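Long-range contacts in monomethylamine methyltransferase MtmB1 (Methanosarcina barkeri, PDB 1TV4), which transfers the methyl group of monomethylamine to the corrinoid cofactor of its partner protein MtmC, a step in methane formation from methylamine: residues N332-C337 and A351-D356; Q260-G265 and H294-V299; G129-P134 and G366-K371; K121-V126 and E388-T393. One frame throughout, in Å; residues are numbered along the deposited sequence.

All four contacts belong to one TIM barrel. Contacts 1, 2 and 3 are buried and each touches the bound sulfo-pyrrolidine, whereas contact 4 lies farther out and is only partly buried. Contacts 1 and 2 meet directly, because strands 330-333 and 293-300 are neighbours in the barrel sheet; contact 1 ties a strand end to its following helix through amide and carboxylate groups, while contact 2 zips two parallel segments together mainly by backbone bonds and apolar side chains. Contact 3 joins two loops by a glycine-to-glycine backbone bond and packing on Ala368, which bonds back to Tyr334 of contact 1. In contact 4 Arg391 and the backbone N-H of Lys123 hold a sulfate between helix and loop.

Contact 1. Residues N332-C337 and A351-D356; sequences NQYYPC and AQSITD. With BG3 (3-methyl-5-sulfo-pyrrolidine-2-carboxylic acid), chain L.
Gln352 lies over one face of the Tyr334 ring, its amide plane 9° from that of the ring. Gln352 NE2 sits toward the rim, 3.4 Å above the Tyr334 plane, and Gln352 CG makes a CH-pi contact 4.0 Å from the ring centroid. Gln352 NE2 donates to Gln333 O at 2.8 Å in a nearly straight bond, coming down from above the carbonyl plane instead of along a lone pair. A longer bond of 3.3 Å runs from Gln352 NE2 to Asp356 OD2, one helical turn on, while Thr306 holds OE1, which together fix the rotation of the amide.

Asp356 is the second meeting point. Its OD1 offers the syn lone pair to Asn332 ND2 at 2.9 Å, the bond lying in the asparagine's amide plane although the two flat groups are turned 62° apart. Asn332 manages this with CG anti to its backbone nitrogen (chi1 -162°), which directs the amide at the helix. Tyr334 and Asp356 approach each other from opposite directions, with Tyr334 OH 2.7 Å from Asp356 OD2. Such a buried, donor-rich setting is consistent with a charged carboxylate.

These links stitch strand 330-333 to helix 343-358 within a beta-alpha-beta unit of the TIM barrel that goes on to strand 363-366. Farther out, Ser353 CA lies at the edge of the Tyr334 ring, and the serine OG is hydrogen-bonded to Met386 O. Tyr335 turns the other way, into the pocket, where its OH donates to the sulfonate oxygen O4 of BG3 at 2.6 Å, with that oxygen near the plane of the ring.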
loop_
_atom_site.group_PDB
_atom_site.type_symbol
_atom_site.label_atom_id
_atom_site.label_comp_id
_atom_site.label_asym_id
_atom_site.label_seq_id
_atom_site.Cartn_x
_atom_site.Cartn_y
_atom_site.Cartn_z
ATOM N N ASN A 332 -4.418 -13.959 30.077
ATOM C CA ASN A 332 -3.854 -13.783 31.409
ATOM C C ASN A 332 -2.341 -13.672 31.226
ATOM O O ASN A 332 -1.775 -14.294 30.322
ATOM C CB ASN A 332 -4.217 -14.976 32.304
ATOM C CG ASN A 332 -4.048 -14.669 33.786
ATOM O OD1 ASN A 332 -3.756 -13.534 34.167
ATOM N ND2 ASN A 332 -4.242 -15.681 34.627
ATOM N N GLN A 333 -1.694 -12.873 32.072
ATOM C CA GLN A 333 -0.250 -12.669 31.989
ATOM C C GLN A 333 0.490 -13.468 33.060
ATOM O O GLN A 333 -0.007 -13.643 34.170
ATOM C CB GLN A 333 0.080 -11.175 32.090
ATOM C CG GLN A 333 -0.283 -10.518 33.407
ATOM C CD GLN A 333 -0.190 -9.004 33.341
ATOM O OE1 GLN A 333 -0.265 -8.317 34.360
ATOM N NE2 GLN A 333 -0.032 -8.473 32.135
ATOM N N TYR A 334 1.688 -13.933 32.715
ATOM C CA TYR A 334 2.500 -14.775 33.597
ATOM C C TYR A 334 3.672 -14.158 34.355
ATOM O O TYR A 334 4.623 -13.662 33.750
ATOM C CB TYR A 334 3.021 -15.967 32.779
ATOM C CG TYR A 334 1.931 -16.874 32.256
ATOM C CD1 TYR A 334 0.867 -16.365 31.506
ATOM C CD2 TYR A 334 1.932 -18.236 32.559
ATOM C CE1 TYR A 334 -0.177 -17.193 31.084
ATOM C CE2 TYR A 334 0.897 -19.069 32.142
ATOM C CZ TYR A 334 -0.156 -18.545 31.410
ATOM O OH TYR A 334 -1.203 -19.363 31.049
ATOM N N TYR A 335 3.607 -14.232 35.685
ATOM C CA TYR A 335 4.662 -13.712 36.548
ATOM C C TYR A 335 5.116 -14.724 37.600
ATOM O O TYR A 335 4.649 -14.696 38.738
ATOM C CB TYR A 335 4.202 -12.451 37.277
ATOM C CG TYR A 335 4.298 -11.183 36.471
ATOM C CD1 TYR A 335 3.293 -10.821 35.573
ATOM C CD2 TYR A 335 5.384 -10.324 36.631
ATOM C CE1 TYR A 335 3.367 -9.627 34.863
ATOM C CE2 TYR A 335 5.468 -9.134 35.928
ATOM C CZ TYR A 335 4.456 -8.788 35.049
ATOM O OH TYR A 335 4.527 -7.586 34.387
ATOM N N PRO A 336 6.020 -15.639 37.227
ATOM C CA PRO A 336 6.514 -16.640 38.181
ATOM C C PRO A 336 7.531 -15.992 39.121
ATOM O O PRO A 336 8.123 -14.965 38.786
ATOM C CB PRO A 336 7.189 -17.681 37.286
ATOM C CG PRO A 336 6.558 -17.467 35.933
ATOM C CD PRO A 336 6.448 -15.970 35.859
ATOM N N CYS A 337 7.736 -16.591 40.291
ATOM C CA CYS A 337 8.716 -16.071 41.243
ATOM C C CYS A 337 10.117 -16.463 40.800
ATOM O O CYS A 337 11.038 -15.646 40.819
ATOM C CB CYS A 337 8.478 -16.647 42.641
ATOM S SG CYS A 337 6.974 -16.101 43.440
ATOM N N ALA A 351 1.445 -24.325 36.005
ATOM C CA ALA A 351 0.240 -24.278 36.825
ATOM C C ALA A 351 -0.723 -23.230 36.277
ATOM O O ALA A 351 -1.930 -23.460 36.212
ATOM C CB ALA A 351 0.599 -23.953 38.275
ATOM N N GLN A 352 -0.194 -22.078 35.876
ATOM C CA GLN A 352 -1.054 -21.028 35.342
ATOM C C GLN A 352 -1.586 -21.394 33.957
ATOM O O GLN A 352 -2.726 -21.078 33.626
ATOM C CB GLN A 352 -0.315 -19.691 35.268
ATOM C CG GLN A 352 -1.270 -18.524 35.061
ATOM C CD GLN A 352 -0.585 -17.174 35.072
ATOM O OE1 GLN A 352 0.407 -16.968 35.777
ATOM N NE2 GLN A 352 -1.126 -16.235 34.304
ATOM N N SER A 353 -0.761 -22.050 33.146
ATOM C CA SER A 353 -1.198 -22.451 31.812
ATOM C C SER A 353 -2.370 -23.424 31.931
ATOM O O SER A 353 -3.340 -23.343 31.173
ATOM C CB SER A 353 -0.046 -23.107 31.045
ATOM O OG SER A 353 -0.485 -23.563 29.775
ATOM N N ILE A 354 -2.285 -24.344 32.889
ATOM C CA ILE A 354 -3.360 -25.305 33.098
ATOM C C ILE A 354 -4.622 -24.542 33.492
ATOM O O ILE A 354 -5.694 -24.753 32.923
ATOM C CB ILE A 354 -3.004 -26.311 34.225
ATOM C CG1 ILE A 354 -1.816 -27.173 33.796
ATOM C CG2 ILE A 354 -4.211 -27.185 34.548
ATOM C CD1 ILE A 354 -1.261 -28.063 34.911
ATOM N N THR A 355 -4.479 -23.641 34.458
ATOM C CA THR A 355 -5.597 -22.843 34.947
ATOM C C THR A 355 -6.232 -22.003 33.840
ATOM O O THR A 355 -7.449 -22.034 33.643
ATOM C CB THR A 355 -5.136 -21.900 36.077
ATOM O OG1 THR A 355 -4.571 -22.677 37.142
ATOM C CG2 THR A 355 -6.308 -21.087 36.616
ATOM N N ASP A 356 -5.399 -21.252 33.126
ATOM C CA ASP A 356 -5.870 -20.387 32.048
ATOM C C ASP A 356 -6.513 -21.150 30.898
ATOM O O ASP A 356 -7.548 -20.739 30.375
ATOM C CB ASP A 356 -4.718 -19.536 31.508
ATOM C CG ASP A 356 -4.249 -18.493 32.503
ATOM O OD1 ASP A 356 -5.046 -18.133 33.395
ATOM O OD2 ASP A 356 -3.095 -18.026 32.381
HETATM C C1 BG3 L . 1.406 -8.026 28.678
HETATM C C2 BG3 L . 2.091 -7.189 29.810
HETATM C C3 BG3 L . 3.127 -6.176 29.420
HETATM C C4 BG3 L . 3.454 -5.627 30.779
HETATM C C5 BG3 L . 1.963 -5.412 31.196
HETATM C C6 BG3 L . 4.346 -6.781 28.842
HETATM O O1 BG3 L . 1.440 -9.259 28.649
HETATM N N1 BG3 L . 1.064 -6.466 30.572
HETATM S S1 BG3 L . 1.797 -5.421 32.983
HETATM O O2 BG3 L . 2.685 -4.376 33.529
HETATM O O3 BG3 L . 0.381 -5.200 33.315
HETATM O O4 BG3 L . 2.255 -6.729 33.483
#

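Contact 2. Residues Q260-G265 and H294-V299; sequences QMPIFG and HLDGPV. With BG3 (3-methyl-5-sulfo-pyrrolidine-2-carboxylic acid), chain L.
Ile263 and Val299 stand side by side and point the same way, CG1 to CG1 3.8 Å, from a parallel bridge between the short strand 263-264, just past barrel strand 255-259, and strand 293-300 of the TIM barrel. Backbone bonds flank the pair: Val299 N donates to Pro262 O, and Val299 O receives Phe264 N at 2.8 Å. Met261 crosses Val299 at a slant, its methyl CE 3.9 Å from Val299 CG1, and in this conformer its sulfur faces BG3.

One residue along, Pro262 meets Asp296 at about a right angle, CD lying 3.4 Å from OD1, and its CG also rests on the ring of Pro298. Asp296 OD1 takes Gly297 N from above the carboxylate plane, while OD2 forms a salt bridge with Arg361.

At the far end the His294 ring presents its edge to Gln260, whose CB lies in the ring plane 3.6 Å from CE1. Asp258 binds ND1 of this imidazole, and a water 2.7 Å from His294 NE2 joins it to Gln260 O. Gln260 N in turn bonds to Leu295 O, and the Leu295 side chain reaches the pocket, CD2 within 3.4 Å of BG3 C1.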
loop_
_atom_site.group_PDB
_atom_site.type_symbol
_atom_site.label_atom_id
_atom_site.label_comp_id
_atom_site.label_asym_id
_atom_site.label_seq_id
_atom_site.Cartn_x
_atom_site.Cartn_y
_atom_site.Cartn_z
ATOM N N GLN A 260 -5.631 -5.225 33.360
ATOM C CA GLN A 260 -5.854 -4.872 34.759
ATOM C C GLN A 260 -5.348 -6.067 35.551
ATOM O O GLN A 260 -5.641 -7.215 35.218
ATOM C CB GLN A 260 -7.338 -4.610 35.054
ATOM C CG GLN A 260 -7.574 -3.687 36.272
ATOM C CD GLN A 260 -7.582 -4.421 37.607
ATOM O OE1 GLN A 260 -7.130 -3.889 38.629
ATOM N NE2 GLN A 260 -8.116 -5.636 37.610
ATOM N N MET A 261 -4.568 -5.802 36.591
ATOM C CA MET A 261 -4.025 -6.870 37.416
ATOM C C MET A 261 -4.472 -6.682 38.863
ATOM O O MET A 261 -3.785 -6.039 39.660
ATOM C CB MET A 261 -2.496 -6.884 37.302
ATOM C CG MET A 261 -1.827 -5.527 37.459
ATOM S SD MET A 261 -0.064 -5.560 37.015
ATOM C CE MET A 261 0.634 -6.437 38.403
ATOM N N PRO A 262 -5.645 -7.236 39.213
ATOM C CA PRO A 262 -6.191 -7.125 40.568
ATOM C C PRO A 262 -5.240 -7.759 41.573
ATOM O O PRO A 262 -4.666 -8.816 41.321
ATOM C CB PRO A 262 -7.536 -7.841 40.459
ATOM C CG PRO A 262 -7.288 -8.877 39.401
ATOM C CD PRO A 262 -6.484 -8.110 38.371
ATOM N N ILE A 263 -5.071 -7.099 42.714
ATOM C CA ILE A 263 -4.156 -7.577 43.735
ATOM C C ILE A 263 -4.829 -8.347 44.864
ATOM O O ILE A 263 -5.665 -7.804 45.588
ATOM C CB ILE A 263 -3.378 -6.396 44.348
ATOM C CG1 ILE A 263 -2.659 -5.627 43.236
ATOM C CG2 ILE A 263 -2.372 -6.908 45.377
ATOM C CD1 ILE A 263 -2.043 -4.320 43.681
ATOM N N PHE A 264 -4.468 -9.619 44.996
ATOM C CA PHE A 264 -5.008 -10.445 46.064
ATOM C C PHE A 264 -4.420 -9.899 47.361
ATOM O O PHE A 264 -3.202 -9.746 47.477
ATOM C CB PHE A 264 -4.582 -11.903 45.907
ATOM C CG PHE A 264 -4.764 -12.713 47.160
ATOM C CD1 PHE A 264 -6.037 -12.998 47.640
ATOM C CD2 PHE A 264 -3.658 -13.126 47.900
ATOM C CE1 PHE A 264 -6.211 -13.681 48.843
ATOM C CE2 PHE A 264 -3.820 -13.811 49.104
ATOM C CZ PHE A 264 -5.098 -14.088 49.577
ATOM N N GLY A 265 -5.281 -9.616 48.331
ATOM C CA GLY A 265 -4.814 -9.074 49.592
ATOM C C GLY A 265 -4.660 -7.573 49.464
ATOM O O GLY A 265 -4.151 -6.906 50.368
ATOM N N HIS A 294 -9.388 -8.352 26.835
ATOM C CA HIS A 294 -8.882 -7.912 28.136
ATOM C C HIS A 294 -7.834 -8.859 28.695
ATOM O O HIS A 294 -8.020 -10.074 28.682
ATOM C CB HIS A 294 -10.042 -7.805 29.134
ATOM C CG HIS A 294 -9.612 -7.498 30.537
ATOM N ND1 HIS A 294 -9.168 -6.253 30.927
ATOM C CD2 HIS A 294 -9.544 -8.283 31.639
ATOM C CE1 HIS A 294 -8.844 -6.283 32.208
ATOM N NE2 HIS A 294 -9.062 -7.504 32.665
ATOM N N LEU A 295 -6.741 -8.290 29.198
ATOM C CA LEU A 295 -5.661 -9.073 29.779
ATOM C C LEU A 295 -5.727 -8.990 31.303
ATOM O O LEU A 295 -5.615 -7.907 31.882
ATOM C CB LEU A 295 -4.306 -8.545 29.302
ATOM C CG LEU A 295 -3.094 -9.314 29.842
ATOM C CD1 LEU A 295 -3.071 -10.730 29.265
ATOM C CD2 LEU A 295 -1.833 -8.571 29.472
ATOM N N ASP A 296 -5.920 -10.139 31.941
ATOM C CA ASP A 296 -6.002 -10.224 33.397
ATOM C C ASP A 296 -4.591 -10.492 33.915
ATOM O O ASP A 296 -3.640 -10.607 33.134
ATOM C CB ASP A 296 -6.932 -11.383 33.784
ATOM C CG ASP A 296 -7.404 -11.322 35.231
ATOM O OD1 ASP A 296 -6.935 -10.458 36.002
ATOM O OD2 ASP A 296 -8.256 -12.159 35.589
ATOM N N GLY A 297 -4.460 -10.587 35.234
ATOM C CA GLY A 297 -3.171 -10.859 35.837
ATOM C C GLY A 297 -3.251 -10.711 37.347
ATOM O O GLY A 297 -2.540 -9.889 37.918
ATOM N N PRO A 298 -4.117 -11.485 38.022
ATOM C CA PRO A 298 -4.237 -11.385 39.483
ATOM C C PRO A 298 -2.866 -11.623 40.099
ATOM O O PRO A 298 -2.201 -12.609 39.777
ATOM C CB PRO A 298 -5.223 -12.498 39.830
ATOM C CG PRO A 298 -6.046 -12.633 38.571
ATOM C CD PRO A 298 -4.986 -12.554 37.504
ATOM N N VAL A 299 -2.446 -10.730 40.986
ATOM C CA VAL A 299 -1.132 -10.857 41.601
ATOM C C VAL A 299 -1.197 -10.850 43.128
ATOM O O VAL A 299 -2.008 -10.141 43.724
ATOM C CB VAL A 299 -0.207 -9.720 41.106
ATOM C CG1 VAL A 299 -0.825 -8.374 41.440
ATOM C CG2 VAL A 299 1.174 -9.854 41.724
HETATM C C1 BG3 L . 1.406 -8.026 28.678
HETATM C C2 BG3 L . 2.091 -7.189 29.810
HETATM C C3 BG3 L . 3.127 -6.176 29.420
HETATM C C4 BG3 L . 3.454 -5.627 30.779
HETATM C C5 BG3 L . 1.963 -5.412 31.196
HETATM C C6 BG3 L . 4.346 -6.781 28.842
HETATM O O1 BG3 L . 1.440 -9.259 28.649
HETATM N N1 BG3 L . 1.064 -6.466 30.572
HETATM S S1 BG3 L . 1.797 -5.421 32.983
HETATM O O2 BG3 L . 2.685 -4.376 33.529
HETATM O O3 BG3 L . 0.381 -5.200 33.315
HETATM O O4 BG3 L . 2.255 -6.729 33.483
HETATM O O HOH W 1 -8.501 -8.135 35.218
#

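Contact 3. Residues G129-P134 and G366-K371; sequences GPTGSP and GVASAK. With BG3 (3-methyl-5-sulfo-pyrrolidine-2-carboxylic acid), chain L.
Thr131 packs on Ala368 where two loops meet at the carboxy-terminal mouth of the TIM barrel, the end at which such barrels carry their active sites. One loop follows strand 125-128 and makes a type I' beta turn from Pro130 to Ser133; the other follows strand 363-366, with a cis peptide between Gly366 and Val367 and an inverse gamma turn centred on Ala368.

Between backbones, Gly129 N donates to Gly366 O at 2.9 Å, carrying the pairing of the two neighbouring strands into the loops. Ala368 N donates to Tyr334 O.

Both hydroxyls work within segment 129-134. Thr131 OG1 sits beside its own backbone nitrogen, a setting (chi1 -50°) that turns it back to Gly129 O, which it meets at 2.9 Å from above the carbonyl plane. Ser133 OG meets Pro130 O at 2.7 Å, nearly in line with the carbonyl bond, and Ser133 N shares this acceptor, giving the oxygen two donors that close the turn.

Apolar contact centres on the methyl of Ala368: CB of Thr131 and CB of Ala368 are 3.8 Å apart, Thr131 CG2 is equally near, and Ser133 OG borders the same methyl. With an alanine at Thr131, Gly129 O would probably lose its hydroxyl donor and a gap would open beside Ala368 where CG2 had packed.

The turn's nearest approaches to the ligand are made by backbone atoms: Gly132 N lies 3.2 Å from the BG3 methyl C6 and Thr131 C 3.3 Å from it.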
loop_
_atom_site.group_PDB
_atom_site.type_symbol
_atom_site.label_atom_id
_atom_site.label_comp_id
_atom_site.label_asym_id
_atom_site.label_seq_id
_atom_site.Cartn_x
_atom_site.Cartn_y
_atom_site.Cartn_z
ATOM N N GLY A 129 6.971 -14.034 25.020
ATOM C CA GLY A 129 7.936 -12.957 24.957
ATOM C C GLY A 129 8.443 -12.611 26.342
ATOM O O GLY A 129 8.022 -13.227 27.322
ATOM N N PRO A 130 9.361 -11.637 26.450
ATOM C CA PRO A 130 9.930 -11.203 27.731
ATOM C C PRO A 130 8.841 -10.669 28.652
ATOM O O PRO A 130 9.067 -10.449 29.843
ATOM C CB PRO A 130 10.928 -10.127 27.316
ATOM C CG PRO A 130 11.395 -10.623 25.968
ATOM C CD PRO A 130 10.081 -11.018 25.323
ATOM N N THR A 131 7.662 -10.444 28.086
ATOM C CA THR A 131 6.524 -9.979 28.859
ATOM C C THR A 131 6.840 -8.728 29.687
ATOM O O THR A 131 6.634 -8.689 30.907
ATOM C CB THR A 131 6.029 -11.132 29.758
ATOM O OG1 THR A 131 5.872 -12.308 28.959
ATOM C CG2 THR A 131 4.702 -10.821 30.370
ATOM N N GLY A 132 7.354 -7.707 29.004
ATOM C CA GLY A 132 7.667 -6.443 29.651
ATOM C C GLY A 132 8.906 -6.393 30.520
ATOM O O GLY A 132 9.190 -5.363 31.135
ATOM N N SER A 133 9.648 -7.492 30.572
ATOM C CA SER A 133 10.859 -7.556 31.382
ATOM C C SER A 133 12.001 -6.775 30.739
ATOM O O SER A 133 12.055 -6.627 29.516
ATOM C CB SER A 133 11.269 -9.015 31.579
ATOM O OG SER A 133 10.204 -9.749 32.158
ATOM N N PRO A 134 12.925 -6.253 31.560
ATOM C CA PRO A 134 14.058 -5.489 31.030
ATOM C C PRO A 134 15.029 -6.373 30.250
ATOM O O PRO A 134 15.482 -7.400 30.752
ATOM C CB PRO A 134 14.685 -4.884 32.288
ATOM C CG PRO A 134 14.373 -5.910 33.345
ATOM C CD PRO A 134 12.946 -6.286 33.034
ATOM N N GLY A 366 2.968 -14.737 28.222
ATOM C CA GLY A 366 4.073 -14.948 29.147
ATOM C C GLY A 366 5.392 -15.164 28.429
ATOM O O GLY A 366 5.419 -15.185 27.200
ATOM N N VAL A 367 6.480 -15.384 29.169
ATOM C CA VAL A 367 6.471 -15.464 30.631
ATOM C C VAL A 367 7.438 -14.453 31.252
ATOM O O VAL A 367 8.604 -14.384 30.870
ATOM C CB VAL A 367 6.886 -16.891 31.091
ATOM C CG1 VAL A 367 6.920 -16.973 32.615
ATOM C CG2 VAL A 367 5.920 -17.921 30.517
ATOM N N ALA A 368 6.952 -13.666 32.206
ATOM C CA ALA A 368 7.794 -12.682 32.876
ATOM C C ALA A 368 8.513 -13.376 34.034
ATOM O O ALA A 368 8.210 -13.139 35.205
ATOM C CB ALA A 368 6.945 -11.529 33.402
ATOM N N SER A 369 9.458 -14.243 33.696
ATOM C CA SER A 369 10.217 -14.985 34.695
ATOM C C SER A 369 10.922 -14.047 35.670
ATOM O O SER A 369 11.203 -12.897 35.343
ATOM C CB SER A 369 11.229 -15.884 33.992
ATOM O OG SER A 369 10.559 -16.734 33.075
ATOM N N ALA A 370 11.208 -14.547 36.869
ATOM C CA ALA A 370 11.861 -13.743 37.900
ATOM C C ALA A 370 11.023 -12.506 38.194
ATOM O O ALA A 370 11.559 -11.429 38.464
ATOM C CB ALA A 370 13.259 -13.335 37.450
ATOM N N LYS A 371 9.705 -12.672 38.137
ATOM C CA LYS A 371 8.764 -11.588 38.393
ATOM C C LYS A 371 8.907 -10.437 37.399
ATOM O O LYS A 371 8.412 -9.336 37.638
ATOM C CB LYS A 371 8.922 -11.073 39.830
ATOM C CG LYS A 371 8.660 -12.137 40.891
ATOM C CD LYS A 371 8.842 -11.598 42.306
ATOM C CE LYS A 371 8.750 -12.723 43.331
ATOM N NZ LYS A 371 8.902 -12.238 44.737
HETATM C C1 BG3 L . 1.406 -8.026 28.678
HETATM C C2 BG3 L . 2.091 -7.189 29.810
HETATM C C3 BG3 L . 3.127 -6.176 29.420
HETATM C C4 BG3 L . 3.454 -5.627 30.779
HETATM C C5 BG3 L . 1.963 -5.412 31.196
HETATM C C6 BG3 L . 4.346 -6.781 28.842
HETATM O O1 BG3 L . 1.440 -9.259 28.649
HETATM N N1 BG3 L . 1.064 -6.466 30.572
HETATM S S1 BG3 L . 1.797 -5.421 32.983
HETATM O O2 BG3 L . 2.685 -4.376 33.529
HETATM O O3 BG3 L . 0.381 -5.200 33.315
HETATM O O4 BG3 L . 2.255 -6.729 33.483
#

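Contact 4. Residues K121-V126 and E388-T393; sequences KAKPIV and EVARAT. With SO4 (sulfate ion), chain K.
Lys123 runs out fully extended, CG anti to the backbone nitrogen (chi1 -180°), while Arg391 bends at chi2 (56°) and again at chi3 (68°), a fold that carries it across the Lys123 side chain at about a right angle and lays its guanidinium against the lysine's stem. Lys123 CB lies over one face of that group, 3.6 Å from NH2. The edge is left for a sulfate, probably from the crystallisation liquor, whose sulfur lies in the guanidinium plane. NH2 of Arg391 gives sulfate O4 its shortest bond, 2.8 Å, NH1 reaches O3 at 3.2 Å, and a weak second bond from NH2 goes to O3. From the other segment, Lys123 N donates to sulfate O2 at 2.9 Å, so the anion bridges loop and helix.

The lysine's charge is met elsewhere: NZ forms a salt bridge with Glu152. A water accepts from Lys123 NZ at 2.9 Å and from Arg391 NE at 3.0 Å, lying between the two like charges. A leucine in place of Arg391 would probably leave the sulfate with little more than the Lys123 backbone N-H from this pair of segments, and the water without one of its donors.

Deeper in, Pro124 CG packs on Ala390 CB at 4.0 Å. At the subunit boundary Asn97 of a second subunit packs on Lys123. The sulfate occupies a partly buried site where helix 380-393 packs beside the start of strand 125-128, neighbour of 363-366 in the TIM barrel.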
loop_
_atom_site.group_PDB
_atom_site.type_symbol
_atom_site.label_atom_id
_atom_site.label_comp_id
_atom_site.label_asym_id
_atom_site.label_seq_id
_atom_site.Cartn_x
_atom_site.Cartn_y
_atom_site.Cartn_z
ATOM N N LYS A 121 -11.746 -27.904 23.895
ATOM C CA LYS A 121 -10.776 -28.802 23.272
ATOM C C LYS A 121 -9.784 -27.996 22.438
ATOM O O LYS A 121 -8.695 -28.473 22.120
ATOM C CB LYS A 121 -11.484 -29.817 22.372
ATOM C CG LYS A 121 -12.464 -30.721 23.102
ATOM C CD LYS A 121 -13.110 -31.726 22.160
ATOM C CE LYS A 121 -14.105 -32.613 22.900
ATOM N NZ LYS A 121 -14.773 -33.594 21.995
ATOM N N ALA A 122 -10.168 -26.778 22.075
ATOM C CA ALA A 122 -9.294 -25.917 21.285
ATOM C C ALA A 122 -8.183 -25.370 22.171
ATOM O O ALA A 122 -8.385 -25.141 23.363
ATOM C CB ALA A 122 -10.093 -24.770 20.686
ATOM N N LYS A 123 -7.010 -25.164 21.587
ATOM C CA LYS A 123 -5.869 -24.640 22.328
ATOM C C LYS A 123 -5.863 -23.116 22.248
ATOM O O LYS A 123 -6.186 -22.538 21.209
ATOM C CB LYS A 123 -4.576 -25.194 21.730
ATOM C CG LYS A 123 -3.298 -24.736 22.403
ATOM C CD LYS A 123 -2.097 -25.193 21.578
ATOM C CE LYS A 123 -0.775 -24.878 22.263
ATOM N NZ LYS A 123 0.379 -25.303 21.416
ATOM N N PRO A 124 -5.514 -22.440 23.352
ATOM C CA PRO A 124 -5.489 -20.976 23.311
ATOM C C PRO A 124 -4.301 -20.456 22.505
ATOM O O PRO A 124 -3.371 -21.203 22.192
ATOM C CB PRO A 124 -5.404 -20.593 24.789
ATOM C CG PRO A 124 -4.636 -21.733 25.382
ATOM C CD PRO A 124 -5.287 -22.931 24.722
ATOM N N ILE A 125 -4.346 -19.176 22.158
ATOM C CA ILE A 125 -3.266 -18.546 21.415
ATOM C C ILE A 125 -2.118 -18.342 22.395
ATOM O O ILE A 125 -2.329 -17.881 23.520
ATOM C CB ILE A 125 -3.706 -17.172 20.851
ATOM C CG1 ILE A 125 -4.798 -17.365 19.796
ATOM C CG2 ILE A 125 -2.511 -16.434 20.265
ATOM C CD1 ILE A 125 -4.365 -18.194 18.597
ATOM N N VAL A 126 -0.910 -18.693 21.968
ATOM C CA VAL A 126 0.277 -18.554 22.803
ATOM C C VAL A 126 1.035 -17.280 22.445
ATOM O O VAL A 126 1.633 -17.177 21.369
ATOM C CB VAL A 126 1.226 -19.766 22.629
ATOM C CG1 VAL A 126 2.478 -19.583 23.483
ATOM C CG2 VAL A 126 0.502 -21.049 23.012
ATOM N N GLU A 388 3.090 -25.989 25.479
ATOM C CA GLU A 388 2.941 -27.443 25.500
ATOM C C GLU A 388 1.975 -27.881 26.598
ATOM O O GLU A 388 1.233 -28.851 26.434
ATOM C CB GLU A 388 4.307 -28.120 25.673
ATOM C CG GLU A 388 5.280 -27.828 24.526
ATOM C CD GLU A 388 6.549 -28.669 24.588
ATOM O OE1 GLU A 388 6.965 -29.034 25.703
ATOM O OE2 GLU A 388 7.141 -28.948 23.520
ATOM N N VAL A 389 1.977 -27.152 27.711
ATOM C CA VAL A 389 1.081 -27.460 28.821
ATOM C C VAL A 389 -0.351 -27.078 28.440
ATOM O O VAL A 389 -1.311 -27.722 28.866
ATOM C CB VAL A 389 1.502 -26.704 30.107
ATOM C CG1 VAL A 389 0.423 -26.828 31.179
ATOM C CG2 VAL A 389 2.817 -27.277 30.628
ATOM N N ALA A 390 -0.492 -26.029 27.636
ATOM C CA ALA A 390 -1.813 -25.591 27.198
ATOM C C ALA A 390 -2.442 -26.695 26.352
ATOM O O ALA A 390 -3.620 -27.019 26.508
ATOM C CB ALA A 390 -1.700 -24.306 26.389
ATOM N N ARG A 391 -1.654 -27.273 25.451
ATOM C CA ARG A 391 -2.151 -28.354 24.606
ATOM C C ARG A 391 -2.541 -29.555 25.470
ATOM O O ARG A 391 -3.595 -30.159 25.275
ATOM C CB ARG A 391 -1.081 -28.767 23.583
ATOM C CG ARG A 391 -1.403 -30.049 22.804
ATOM C CD ARG A 391 -2.744 -29.966 22.085
ATOM N NE ARG A 391 -2.735 -29.000 20.988
ATOM C CZ ARG A 391 -3.818 -28.629 20.311
ATOM N NH1 ARG A 391 -5.003 -29.134 20.615
ATOM N NH2 ARG A 391 -3.720 -27.751 19.327
ATOM N N ALA A 392 -1.693 -29.897 26.433
ATOM C CA ALA A 392 -1.968 -31.033 27.309
ATOM C C ALA A 392 -3.261 -30.846 28.108
ATOM O O ALA A 392 -3.988 -31.807 28.365
ATOM C CB ALA A 392 -0.792 -31.247 28.260
ATOM N N THR A 393 -3.546 -29.605 28.484
ATOM C CA THR A 393 -4.733 -29.278 29.272
ATOM C C THR A 393 -6.029 -29.225 28.469
ATOM O O THR A 393 -7.102 -29.560 28.978
ATOM C CB THR A 393 -4.539 -27.922 29.987
ATOM O OG1 THR A 393 -3.385 -27.998 30.830
ATOM C CG2 THR A 393 -5.763 -27.566 30.831
HETATM S S SO4 K . -6.692 -26.220 17.903
HETATM O O1 SO4 K . -7.397 -26.272 16.609
HETATM O O2 SO4 K . -7.141 -25.037 18.657
HETATM O O3 SO4 K . -6.985 -27.441 18.675
HETATM O O4 SO4 K . -5.241 -26.126 17.667
HETATM O O HOH W 2 0.010 -27.966 20.444
#